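Hypothetical protein TT1465 (Thermus thermophilus, PDB 1WEK) is of unknown function but has a Rossmann-like alpha/beta fold and belongs to a family of the SLOG clan. Local coordinates at residues A23-G28 with F121-V126; S41-A46 with F135-G140; H52-A57 with P78-A83; V94-N99 with Q112-S117. One frame throughout, in Å; residues are numbered along the deposited sequence.

One parallel sheet and the helices packed on it carry all four contacts. Interaction 2 pairs two central strands and ends in loops at a phosphate ion; interaction 4 pairs an edge strand with its neighbour, and the two centres lie about 15 Å apart. Interaction 3 abuts interaction 2, their centres about 9 Å apart: Ser45 O sits 2.7 Å from Val80 N, a probable hydrogen bond joining the loop after strand 39-43 to helix 79-90. Interaction 1, about 13 Å from interaction 4 by centres, is tied to it where Arg124 NH1 lies 2.8 Å from Leu98 O. Interactions 1 and 3 fall on opposite sides of the chain's centre.

Interaction 1: A23-G28 with F121-V126; sequences AEFVEG and FFVRKV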
loop_
_atom_site.group_PDB
_atom_site.type_symbol
_atom_site.label_atom_id
_atom_site.label_comp_id
_atom_site.label_asym_id
_atom_site.label_seq_id
_atom_site.Cartn_x
_atom_site.Cartn_y
_atom_site.Cartn_z
ATOM N N ALA A 23 -3.752 -9.390 -1.195
ATOM C CA ALA A 23 -5.184 -9.556 -1.400
ATOM C C ALA A 23 -5.651 -10.861 -0.759
ATOM O O ALA A 23 -6.712 -10.911 -0.144
ATOM C CB ALA A 23 -5.502 -9.561 -2.901
ATOM N N GLU A 24 -4.848 -11.912 -0.900
ATOM C CA GLU A 24 -5.199 -13.213 -0.332
ATOM C C GLU A 24 -5.144 -13.202 1.193
ATOM O O GLU A 24 -6.002 -13.794 1.841
ATOM C CB GLU A 24 -4.300 -14.312 -0.915
ATOM C CG GLU A 24 -4.547 -14.567 -2.403
ATOM C CD GLU A 24 -3.664 -15.667 -2.984
ATOM O OE1 GLU A 24 -3.842 -16.017 -4.175
ATOM O OE2 GLU A 24 -2.793 -16.188 -2.256
ATOM N N PHE A 25 -4.147 -12.529 1.764
ATOM C CA PHE A 25 -4.026 -12.417 3.217
ATOM C C PHE A 25 -5.220 -11.626 3.754
ATOM O O PHE A 25 -5.915 -12.063 4.671
ATOM C CB PHE A 25 -2.744 -11.665 3.597
ATOM C CG PHE A 25 -1.547 -12.547 3.787
ATOM C CD1 PHE A 25 -0.315 -12.198 3.230
ATOM C CD2 PHE A 25 -1.642 -13.723 4.535
ATOM C CE1 PHE A 25 0.810 -13.010 3.415
ATOM C CE2 PHE A 25 -0.519 -14.546 4.724
ATOM C CZ PHE A 25 0.703 -14.192 4.167
ATOM N N VAL A 26 -5.446 -10.452 3.171
ATOM C CA VAL A 26 -6.537 -9.591 3.597
ATOM C C VAL A 26 -7.890 -10.272 3.474
ATOM O O VAL A 26 -8.722 -10.184 4.379
ATOM C CB VAL A 26 -6.548 -8.265 2.794
ATOM C CG1 VAL A 26 -7.754 -7.427 3.193
ATOM C CG2 VAL A 26 -5.279 -7.475 3.090
ATOM N N GLU A 27 -8.114 -10.947 2.356
ATOM C CA GLU A 27 -9.377 -11.640 2.148
ATOM C C GLU A 27 -9.478 -12.773 3.158
ATOM O O GLU A 27 -10.530 -12.989 3.767
ATOM C CB GLU A 27 -9.454 -12.205 0.732
ATOM C CG GLU A 27 -10.825 -12.775 0.400
ATOM C CD GLU A 27 -10.855 -13.516 -0.919
ATOM O OE1 GLU A 27 -11.890 -14.157 -1.215
ATOM O OE2 GLU A 27 -9.845 -13.459 -1.661
ATOM N N GLY A 28 -8.375 -13.495 3.333
ATOM C CA GLY A 28 -8.357 -14.587 4.286
ATOM C C GLY A 28 -8.680 -14.112 5.696
ATOM O O GLY A 28 -9.465 -14.751 6.404
ATOM N N PHE A 121 0.987 -21.457 -1.208
ATOM C CA PHE A 121 1.008 -22.356 -0.060
ATOM C C PHE A 121 1.234 -21.580 1.241
ATOM O O PHE A 121 0.534 -21.812 2.229
ATOM C CB PHE A 121 2.108 -23.420 -0.208
ATOM C CG PHE A 121 1.681 -24.649 -0.977
ATOM C CD1 PHE A 121 2.138 -24.876 -2.269
ATOM C CD2 PHE A 121 0.817 -25.571 -0.411
ATOM C CE1 PHE A 121 1.740 -26.000 -2.983
ATOM C CE2 PHE A 121 0.412 -26.705 -1.120
ATOM C CZ PHE A 121 0.876 -26.917 -2.409
ATOM N N PHE A 122 2.201 -20.659 1.249
ATOM C CA PHE A 122 2.470 -19.917 2.474
ATOM C C PHE A 122 1.255 -19.131 3.002
ATOM O O PHE A 122 1.001 -19.135 4.202
ATOM C CB PHE A 122 3.720 -19.019 2.327
ATOM C CG PHE A 122 3.567 -17.857 1.375
ATOM C CD1 PHE A 122 2.982 -16.666 1.792
ATOM C CD2 PHE A 122 4.083 -17.926 0.083
ATOM C CE1 PHE A 122 2.919 -15.558 0.938
ATOM C CE2 PHE A 122 4.025 -16.831 -0.773
ATOM C CZ PHE A 122 3.444 -15.641 -0.348
ATOM N N VAL A 123 0.490 -18.481 2.131
ATOM C CA VAL A 123 -0.697 -17.763 2.619
ATOM C C VAL A 123 -1.653 -18.773 3.271
ATOM O O VAL A 123 -2.146 -18.568 4.371
ATOM C CB VAL A 123 -1.454 -17.048 1.482
ATOM C CG1 VAL A 123 -2.734 -16.412 2.039
ATOM C CG2 VAL A 123 -0.557 -15.979 0.852
ATOM N N ARG A 124 -1.888 -19.877 2.580
ATOM C CA ARG A 124 -2.765 -20.927 3.079
ATOM C C ARG A 124 -2.303 -21.469 4.443
ATOM O O ARG A 124 -3.128 -21.686 5.342
ATOM C CB ARG A 124 -2.826 -22.039 2.036
ATOM C CG ARG A 124 -3.431 -23.319 2.511
ATOM C CD ARG A 124 -3.795 -24.182 1.334
ATOM N NE ARG A 124 -3.173 -25.491 1.399
ATOM C CZ ARG A 124 -3.698 -26.585 0.864
ATOM N NH1 ARG A 124 -4.861 -26.525 0.235
ATOM N NH2 ARG A 124 -3.045 -27.732 0.934
ATOM N N LYS A 125 -0.991 -21.664 4.602
ATOM C CA LYS A 125 -0.423 -22.169 5.855
ATOM C C LYS A 125 -0.647 -21.188 6.999
ATOM O O LYS A 125 -0.807 -21.604 8.143
ATOM C CB LYS A 125 1.088 -22.390 5.733
ATOM C CG LYS A 125 1.545 -23.382 4.676
ATOM C CD LYS A 125 1.800 -24.756 5.276
ATOM C CE LYS A 125 2.826 -25.519 4.452
ATOM N NZ LYS A 125 4.099 -24.745 4.350
ATOM N N VAL A 126 -0.623 -19.889 6.696
ATOM C CA VAL A 126 -0.826 -18.868 7.703
ATOM C C VAL A 126 -2.284 -18.914 8.165
ATOM O O VAL A 126 -2.562 -18.874 9.367
ATOM C CB VAL A 126 -0.502 -17.444 7.155
ATOM C CG1 VAL A 126 -1.090 -16.378 8.082
ATOM C CG2 VAL A 126 1.017 -17.236 7.050
#
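Phe25 lays one face of its ring against Val123, and these two residues contribute most of the surface buried here. Val123 CG2 stands 4.1 Å from the centroid of the Phe25 ring and 14° off its normal, a CH-pi contact displaced toward the rim. The other methyl, CG1, reaches 3.8 Å from Phe25 CD2; with CG1 anti to the backbone N (chi1 176°), both branches of the valine touch the phenylalanine. Val126 meets the same ring differently, its CB lying near the ring plane at the edge, 3.8 Å from Phe25 CE2. Helices 17-34 and 121-130 thus pack side by side in this Rossmann-like alpha/beta fold, their local axes 10.0 Å apart and crossing at -20°, with no hydrogen bond between the two segments. Beyond Val123, Phe122 offers the edge of its own ring, and its CD1 comes within 4.1 Å of Phe25 CZ as the two side chains cross at about a right angle. Glu24 reaches over Val123 with an extended chain, OE2 3.8 Å from Val123 CG2, while its OE1 accepts a hydrogen bond from Arg119 N. On a neighbouring subunit, Val126 and Phe122 pack against Phe122 and Val126 of this chain, respectively.

Interaction 2: S41-A46 with F135-G140; sequences SVFGSA and FVFLPG. With PO4 (phosphate ion), chain G.
Two adjacent parallel strands at the centre of the sheet, 39-43 and 132-137, run into loops beside a bound phosphate ion. Ser41, Val42 and Phe43 pair with Phe135, Val136 and Phe137, and backbone hydrogen bonds continue into the loops. Phe43 N donates to Val136 O at 2.8 Å, nearly in line with the carbonyl (C=O...N angle 178°). Leu138 N then reaches Phe43 O at 2.6 Å from 24° outside the carbonyl plane, and Ser45 N approaches a lone pair of Pro139 O at 2.7 Å, in the carbonyl plane. On the sheet face bearing Ser41, the side chains of Phe43 and Phe137 lie alongside each other with ring planes only 7° apart; the centroids are 4.6 Å apart and the rings are offset, with little of one lying over the other. Phe135 CD2 meets the edge of the Phe43 ring at 4.0 Å. The opposite face carries Val42, whose CG1 touches Leu138 CD1 at 3.9 Å. At the loop end Ala46 N donates almost straight to phosphate O2, 2.9 Å away, and Gly141 N, Gly143 N and Thr144 OG1 bind the same ion. An anion held by backbone amides where parallel strands give way to loops is typical of Rossmann-like folds.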
loop_
_atom_site.group_PDB
_atom_site.type_symbol
_atom_site.label_atom_id
_atom_site.label_comp_id
_atom_site.label_asym_id
_atom_site.label_seq_id
_atom_site.Cartn_x
_atom_site.Cartn_y
_atom_site.Cartn_z
ATOM N N SER A 41 -8.088 -27.007 12.607
ATOM C CA SER A 41 -7.442 -27.323 11.338
ATOM C C SER A 41 -7.263 -28.823 11.270
ATOM O O SER A 41 -6.797 -29.441 12.225
ATOM C CB SER A 41 -6.103 -26.612 11.239
ATOM O OG SER A 41 -6.330 -25.248 10.955
ATOM N N VAL A 42 -7.659 -29.407 10.145
ATOM C CA VAL A 42 -7.598 -30.849 9.959
ATOM C C VAL A 42 -6.883 -31.214 8.661
ATOM O O VAL A 42 -7.110 -30.613 7.617
ATOM C CB VAL A 42 -9.027 -31.426 9.964
ATOM C CG1 VAL A 42 -8.995 -32.946 9.965
ATOM C CG2 VAL A 42 -9.766 -30.913 11.186
ATOM N N PHE A 43 -6.005 -32.204 8.734
ATOM C CA PHE A 43 -5.236 -32.610 7.574
ATOM C C PHE A 43 -5.250 -34.109 7.309
ATOM O O PHE A 43 -5.319 -34.922 8.229
ATOM C CB PHE A 43 -3.787 -32.147 7.745
ATOM C CG PHE A 43 -3.663 -30.731 8.189
ATOM C CD1 PHE A 43 -3.733 -30.409 9.543
ATOM C CD2 PHE A 43 -3.514 -29.708 7.257
ATOM C CE1 PHE A 43 -3.659 -29.096 9.965
ATOM C CE2 PHE A 43 -3.439 -28.379 7.663
ATOM C CZ PHE A 43 -3.512 -28.071 9.024
ATOM N N GLY A 44 -5.158 -34.469 6.035
ATOM C CA GLY A 44 -5.144 -35.871 5.670
ATOM C C GLY A 44 -4.873 -36.031 4.189
ATOM O O GLY A 44 -4.946 -35.059 3.434
ATOM N N SER A 45 -4.564 -37.261 3.787
ATOM C CA SER A 45 -4.273 -37.610 2.403
ATOM C C SER A 45 -5.307 -37.190 1.370
ATOM O O SER A 45 -6.508 -37.436 1.528
ATOM C CB SER A 45 -4.089 -39.122 2.287
ATOM O OG SER A 45 -4.086 -39.552 0.932
ATOM N N ALA A 46 -4.819 -36.588 0.290
ATOM C CA ALA A 46 -5.677 -36.182 -0.815
ATOM C C ALA A 46 -5.952 -37.383 -1.728
ATOM O O ALA A 46 -6.731 -37.272 -2.681
ATOM C CB ALA A 46 -5.000 -35.097 -1.619
ATOM N N PHE A 135 -5.060 -28.850 15.970
ATOM C CA PHE A 135 -4.639 -29.439 14.699
ATOM C C PHE A 135 -4.730 -30.960 14.769
ATOM O O PHE A 135 -4.227 -31.576 15.713
ATOM C CB PHE A 135 -3.181 -29.073 14.364
ATOM C CG PHE A 135 -2.907 -27.611 14.383
ATOM C CD1 PHE A 135 -2.597 -26.965 15.584
ATOM C CD2 PHE A 135 -3.014 -26.861 13.221
ATOM C CE1 PHE A 135 -2.404 -25.587 15.622
ATOM C CE2 PHE A 135 -2.824 -25.477 13.243
ATOM C CZ PHE A 135 -2.520 -24.839 14.444
ATOM N N VAL A 136 -5.366 -31.556 13.765
ATOM C CA VAL A 136 -5.500 -33.006 13.689
ATOM C C VAL A 136 -4.863 -33.512 12.382
ATOM O O VAL A 136 -5.238 -33.101 11.282
ATOM C CB VAL A 136 -6.982 -33.447 13.718
ATOM C CG1 VAL A 136 -7.068 -34.964 13.923
ATOM C CG2 VAL A 136 -7.735 -32.713 14.851
ATOM N N PHE A 137 -3.902 -34.411 12.503
ATOM C CA PHE A 137 -3.255 -34.961 11.313
ATOM C C PHE A 137 -3.636 -36.424 11.065
ATOM O O PHE A 137 -3.307 -37.309 11.855
ATOM C CB PHE A 137 -1.739 -34.786 11.434
ATOM C CG PHE A 137 -1.318 -33.335 11.490
ATOM C CD1 PHE A 137 -1.342 -32.636 12.690
ATOM C CD2 PHE A 137 -1.018 -32.644 10.326
ATOM C CE1 PHE A 137 -1.084 -31.261 12.732
ATOM C CE2 PHE A 137 -0.756 -31.258 10.354
ATOM C CZ PHE A 137 -0.794 -30.567 11.567
ATOM N N LEU A 138 -4.360 -36.667 9.970
ATOM C CA LEU A 138 -4.764 -38.028 9.618
ATOM C C LEU A 138 -3.757 -38.576 8.607
ATOM O O LEU A 138 -2.953 -37.817 8.062
ATOM C CB LEU A 138 -6.182 -38.016 9.015
ATOM C CG LEU A 138 -7.324 -37.710 9.991
ATOM C CD1 LEU A 138 -8.327 -36.729 9.371
ATOM C CD2 LEU A 138 -8.009 -39.007 10.373
ATOM N N PRO A 139 -3.736 -39.905 8.384
ATOM C CA PRO A 139 -2.766 -40.397 7.397
ATOM C C PRO A 139 -2.824 -39.519 6.147
ATOM O O PRO A 139 -3.919 -39.150 5.676
ATOM C CB PRO A 139 -3.246 -41.816 7.128
ATOM C CG PRO A 139 -3.681 -42.262 8.507
ATOM C CD PRO A 139 -4.404 -41.029 9.072
ATOM N N GLY A 140 -1.644 -39.168 5.648
ATOM C CA GLY A 140 -1.507 -38.333 4.468
ATOM C C GLY A 140 -0.114 -38.539 3.875
ATOM O O GLY A 140 0.598 -39.483 4.257
HETATM P P PO4 G . -1.078 -34.932 0.851
HETATM O O1 PO4 G . -0.810 -35.367 2.250
HETATM O O2 PO4 G . -2.027 -35.876 0.205
HETATM O O3 PO4 G . 0.200 -34.912 0.092
HETATM O O4 PO4 G . -1.672 -33.569 0.862
#

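Interaction 3: H52-A57 with P78-A83; sequences HPAYEA and PGVMEA
Tyr55 spreads its ring across Ala83 almost squarely: the Ala83 CB methyl is 3.3 Å from the centroid of the Tyr55 ring and only 4° off the normal, so every ring carbon is nearly equidistant from it. Tyr55 CG is anti to the backbone N (chi1 -175°), which swings the ring from its own helix across to the start of helix 79-90. Its CD1 also passes 3.4 Å from Gly79 O, an oblique approach, and the side chain of Glu82 crosses obliquely near the hydroxyl. That hydroxyl has a weak hydrogen bond with Arg86. The second pairing is purely aliphatic, Val80 CG2 resting 3.7 Å from Ala54 CB. Helices 53-68 and 79-90, which follow strands 39-43 and 71-74 of the parallel sheet in this Rossmann-like fold, pack side by side here. The small side chains of Ala54 and Ala83 are consistent with the close axis separation of 8.1 Å, at a crossing angle of -23°, and Ala83 CB comes to 3.2 Å from Tyr55 O. His52 occupies the N-cap of helix 53-68: its ND1 accepts from Ala54 N at 3.1 Å, with the donor close to the imidazole plane. Because ND1 serves as an acceptor, the ring proton, if the histidine is neutral, probably resides on NE2. Between the two segments no hydrogen bond forms, so cohesion rests on CH-pi and van der Waals contact.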
loop_
_atom_site.group_PDB
_atom_site.type_symbol
_atom_site.label_atom_id
_atom_site.label_comp_id
_atom_site.label_asym_id
_atom_site.label_seq_id
_atom_site.Cartn_x
_atom_site.Cartn_y
_atom_site.Cartn_z
ATOM N N HIS A 52 -11.646 -46.133 2.186
ATOM C CA HIS A 52 -10.334 -46.223 2.807
ATOM C C HIS A 52 -10.472 -45.856 4.291
ATOM O O HIS A 52 -11.228 -44.950 4.643
ATOM C CB HIS A 52 -9.387 -45.253 2.086
ATOM C CG HIS A 52 -7.941 -45.444 2.421
ATOM N ND1 HIS A 52 -7.405 -45.104 3.645
ATOM C CD2 HIS A 52 -6.918 -45.949 1.689
ATOM C CE1 HIS A 52 -6.116 -45.390 3.654
ATOM N NE2 HIS A 52 -5.794 -45.904 2.480
ATOM N N PRO A 53 -9.741 -46.553 5.179
ATOM C CA PRO A 53 -9.786 -46.299 6.625
ATOM C C PRO A 53 -9.584 -44.824 6.999
ATOM O O PRO A 53 -10.262 -44.297 7.883
ATOM C CB PRO A 53 -8.662 -47.179 7.160
ATOM C CG PRO A 53 -8.624 -48.282 6.203
ATOM C CD PRO A 53 -8.751 -47.598 4.880
ATOM N N ALA A 54 -8.642 -44.165 6.332
ATOM C CA ALA A 54 -8.362 -42.761 6.608
ATOM C C ALA A 54 -9.555 -41.888 6.257
ATOM O O ALA A 54 -9.832 -40.903 6.934
ATOM C CB ALA A 54 -7.153 -42.315 5.828
ATOM N N TYR A 55 -10.276 -42.259 5.204
ATOM C CA TYR A 55 -11.424 -41.486 4.767
ATOM C C TYR A 55 -12.574 -41.625 5.754
ATOM O O TYR A 55 -13.160 -40.636 6.187
ATOM C CB TYR A 55 -11.879 -41.967 3.395
ATOM C CG TYR A 55 -12.989 -41.132 2.800
ATOM C CD1 TYR A 55 -12.710 -40.143 1.860
ATOM C CD2 TYR A 55 -14.321 -41.331 3.175
ATOM C CE1 TYR A 55 -13.722 -39.373 1.300
ATOM C CE2 TYR A 55 -15.345 -40.565 2.622
ATOM C CZ TYR A 55 -15.034 -39.589 1.684
ATOM O OH TYR A 55 -16.030 -38.820 1.135
ATOM N N GLU A 56 -12.894 -42.860 6.115
ATOM C CA GLU A 56 -13.985 -43.096 7.043
ATOM C C GLU A 56 -13.689 -42.395 8.364
ATOM O O GLU A 56 -14.543 -41.693 8.911
ATOM C CB GLU A 56 -14.193 -44.602 7.263
ATOM C CG GLU A 56 -14.521 -45.366 5.974
ATOM C CD GLU A 56 -15.518 -44.622 5.080
ATOM O OE1 GLU A 56 -16.648 -44.322 5.540
ATOM O OE2 GLU A 56 -15.168 -44.337 3.910
ATOM N N ALA A 57 -12.472 -42.572 8.862
ATOM C CA ALA A 57 -12.073 -41.944 10.116
ATOM C C ALA A 57 -12.232 -40.433 9.987
ATOM O O ALA A 57 -12.709 -39.766 10.907
ATOM C CB ALA A 57 -10.630 -42.298 10.440
ATOM N N PRO A 78 -9.486 -33.340 -2.193
ATOM C CA PRO A 78 -10.061 -34.697 -2.218
ATOM C C PRO A 78 -9.613 -35.508 -1.004
ATOM O O PRO A 78 -9.029 -34.962 -0.068
ATOM C CB PRO A 78 -9.491 -35.309 -3.507
ATOM C CG PRO A 78 -9.014 -34.143 -4.295
ATOM C CD PRO A 78 -8.495 -33.195 -3.270
ATOM N N GLY A 79 -9.888 -36.816 -1.045
ATOM C CA GLY A 79 -9.489 -37.730 0.013
ATOM C C GLY A 79 -9.993 -37.417 1.406
ATOM O O GLY A 79 -11.171 -37.121 1.607
ATOM N N VAL A 80 -9.089 -37.490 2.376
ATOM C CA VAL A 80 -9.435 -37.244 3.757
ATOM C C VAL A 80 -9.951 -35.837 4.005
ATOM O O VAL A 80 -10.756 -35.617 4.914
ATOM C CB VAL A 80 -8.240 -37.506 4.689
ATOM C CG1 VAL A 80 -8.672 -37.313 6.141
ATOM C CG2 VAL A 80 -7.731 -38.917 4.491
HETATM N N MSE A 81 -9.490 -34.875 3.213
HETATM C CA MSE A 81 -9.956 -33.519 3.423
HETATM C C MSE A 81 -11.434 -33.511 3.071
HETATM O O MSE A 81 -12.258 -33.018 3.836
HETATM C CB MSE A 81 -9.160 -32.530 2.565
HETATM C CG MSE A 81 -7.677 -32.442 2.958
HETATM SE SE MSE A 81 -6.610 -31.411 1.683
HETATM C CE MSE A 81 -6.284 -32.833 0.405
ATOM N N GLU A 82 -11.772 -34.097 1.930
ATOM C CA GLU A 82 -13.157 -34.159 1.513
ATOM C C GLU A 82 -14.004 -34.817 2.604
ATOM O O GLU A 82 -14.998 -34.248 3.050
ATOM C CB GLU A 82 -13.279 -34.938 0.206
ATOM C CG GLU A 82 -14.709 -35.119 -0.268
ATOM C CD GLU A 82 -14.791 -35.387 -1.758
ATOM O OE1 GLU A 82 -15.907 -35.335 -2.305
ATOM O OE2 GLU A 82 -13.742 -35.649 -2.387
ATOM N N ALA A 83 -13.596 -36.004 3.052
ATOM C CA ALA A 83 -14.339 -36.703 4.092
ATOM C C ALA A 83 -14.523 -35.822 5.326
ATOM O O ALA A 83 -15.612 -35.785 5.907
ATOM C CB ALA A 83 -13.629 -37.993 4.477
#

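Interaction 4: V94-N99 with Q112-S117; sequences VSVGLN and QTHALS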
loop_
_atom_site.group_PDB
_atom_site.type_symbol
_atom_site.label_atom_id
_atom_site.label_comp_id
_atom_site.label_asym_id
_atom_site.label_seq_id
_atom_site.Cartn_x
_atom_site.Cartn_y
_atom_site.Cartn_z
ATOM N N VAL A 94 -19.905 -25.584 10.378
ATOM C CA VAL A 94 -19.127 -24.720 9.507
ATOM C C VAL A 94 -17.991 -25.556 8.890
ATOM O O VAL A 94 -17.191 -26.157 9.619
ATOM C CB VAL A 94 -18.492 -23.572 10.304
ATOM C CG1 VAL A 94 -17.463 -22.837 9.439
ATOM C CG2 VAL A 94 -19.580 -22.620 10.797
ATOM N N SER A 95 -17.925 -25.601 7.561
ATOM C CA SER A 95 -16.866 -26.347 6.894
ATOM C C SER A 95 -16.075 -25.410 5.985
ATOM O O SER A 95 -16.616 -24.902 5.005
ATOM C CB SER A 95 -17.452 -27.497 6.065
ATOM O OG SER A 95 -16.417 -28.286 5.505
ATOM N N VAL A 96 -14.798 -25.193 6.303
ATOM C CA VAL A 96 -13.951 -24.305 5.511
ATOM C C VAL A 96 -12.880 -25.024 4.685
ATOM O O VAL A 96 -12.256 -26.004 5.122
ATOM C CB VAL A 96 -13.247 -23.250 6.413
ATOM C CG1 VAL A 96 -12.394 -22.314 5.558
ATOM C CG2 VAL A 96 -14.295 -22.442 7.203
ATOM N N GLY A 97 -12.672 -24.526 3.476
ATOM C CA GLY A 97 -11.669 -25.108 2.610
ATOM C C GLY A 97 -10.716 -24.016 2.178
ATOM O O GLY A 97 -11.150 -22.956 1.725
ATOM N N LEU A 98 -9.421 -24.255 2.350
ATOM C CA LEU A 98 -8.407 -23.284 1.944
ATOM C C LEU A 98 -7.774 -23.911 0.704
ATOM O O LEU A 98 -6.646 -24.399 0.736
ATOM C CB LEU A 98 -7.372 -23.103 3.060
ATOM C CG LEU A 98 -7.861 -22.654 4.449
ATOM C CD1 LEU A 98 -6.685 -22.598 5.418
ATOM C CD2 LEU A 98 -8.518 -21.288 4.345
ATOM N N ASN A 99 -8.528 -23.891 -0.389
ATOM C CA ASN A 99 -8.118 -24.495 -1.650
ATOM C C ASN A 99 -6.867 -23.891 -2.255
ATOM O O ASN A 99 -6.715 -22.670 -2.333
ATOM C CB ASN A 99 -9.287 -24.438 -2.641
ATOM C CG ASN A 99 -10.595 -24.903 -2.014
ATOM O OD1 ASN A 99 -11.309 -24.113 -1.399
ATOM N ND2 ASN A 99 -10.895 -26.192 -2.135
ATOM N N GLN A 112 -17.959 -27.453 1.378
ATOM C CA GLN A 112 -17.399 -26.308 2.066
ATOM C C GLN A 112 -18.426 -25.203 2.314
ATOM O O GLN A 112 -19.035 -24.700 1.380
ATOM C CB GLN A 112 -16.222 -25.763 1.255
ATOM C CG GLN A 112 -15.136 -26.810 0.949
ATOM C CD GLN A 112 -14.075 -26.293 -0.020
ATOM O OE1 GLN A 112 -13.556 -27.041 -0.860
ATOM N NE2 GLN A 112 -13.747 -25.013 0.096
ATOM N N THR A 113 -18.623 -24.839 3.575
ATOM C CA THR A 113 -19.541 -23.764 3.934
ATOM C C THR A 113 -18.893 -22.424 3.576
ATOM O O THR A 113 -19.576 -21.416 3.400
ATOM C CB THR A 113 -19.858 -23.796 5.446
ATOM O OG1 THR A 113 -20.830 -24.820 5.697
ATOM C CG2 THR A 113 -20.414 -22.471 5.919
ATOM N N HIS A 114 -17.568 -22.431 3.472
ATOM C CA HIS A 114 -16.789 -21.247 3.130
ATOM C C HIS A 114 -15.570 -21.724 2.352
ATOM O O HIS A 114 -14.746 -22.466 2.883
ATOM C CB HIS A 114 -16.321 -20.530 4.395
ATOM C CG HIS A 114 -17.432 -19.943 5.212
ATOM N ND1 HIS A 114 -18.049 -18.752 4.886
ATOM C CD2 HIS A 114 -18.032 -20.382 6.343
ATOM C CE1 HIS A 114 -18.980 -18.485 5.785
ATOM N NE2 HIS A 114 -18.991 -19.457 6.678
ATOM N N ALA A 115 -15.461 -21.301 1.098
ATOM C CA ALA A 115 -14.354 -21.705 0.250
ATOM C C ALA A 115 -13.478 -20.536 -0.191
ATOM O O ALA A 115 -13.959 -19.522 -0.696
ATOM C CB ALA A 115 -14.888 -22.438 -0.970
ATOM N N LEU A 116 -12.180 -20.687 0.013
ATOM C CA LEU A 116 -11.231 -19.669 -0.390
ATOM C C LEU A 116 -10.227 -20.327 -1.339
ATOM O O LEU A 116 -9.825 -21.474 -1.124
ATOM C CB LEU A 116 -10.515 -19.113 0.843
ATOM C CG LEU A 116 -11.326 -18.185 1.756
ATOM C CD1 LEU A 116 -10.617 -17.976 3.081
ATOM C CD2 LEU A 116 -11.539 -16.844 1.036
ATOM N N SER A 117 -9.856 -19.632 -2.410
ATOM C CA SER A 117 -8.878 -20.183 -3.339
ATOM C C SER A 117 -7.650 -19.303 -3.284
ATOM O O SER A 117 -7.720 -18.093 -3.489
ATOM C CB SER A 117 -9.432 -20.292 -4.769
ATOM O OG SER A 117 -10.200 -19.166 -5.120
#
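Gln112 begins the second segment by reaching along the strand pair to Asn99, and their carboxamides meet in a reciprocal pair of hydrogen bonds. Gln112 NE2 lies 3.0 Å from Asn99 OD1, on a lone pair in the carbonyl plane, and Asn99 ND2 returns a bond to Gln112 OE1 at 3.1 Å. The amide planes are 17° apart, nearly coplanar; CG anti to the carbonyl carbon (chi1 -55°) and an extended chain beyond it carry the glutamine group past Gly97 CA, 3.3 Å from NE2. Thr113 sets its side chain against the backbone of Ser95. His114 then starts the regular parallel ladder: its N donates to Ser95 O, tilted from that carbonyl's plane, and its O accepts from Gly97 N at 3.0 Å. The imidazole edge meets Val94, CD2 to CG1 4.0 Å. Ala115 pairs with Gly97, and its methyl lies on the face that carries Asn99. Leu116 N donates to Gly97 O at 3.0 Å, while its side chain lies alongside Leu98, CD1 to CD2 4.1 Å, on the face covered by helix 17-34. Ser117 closes the register opposite Asn99. Two complementary bonds fix the rotation of both amides, linking the loop that leads into edge strand 114-118 to the inner strand 95-100.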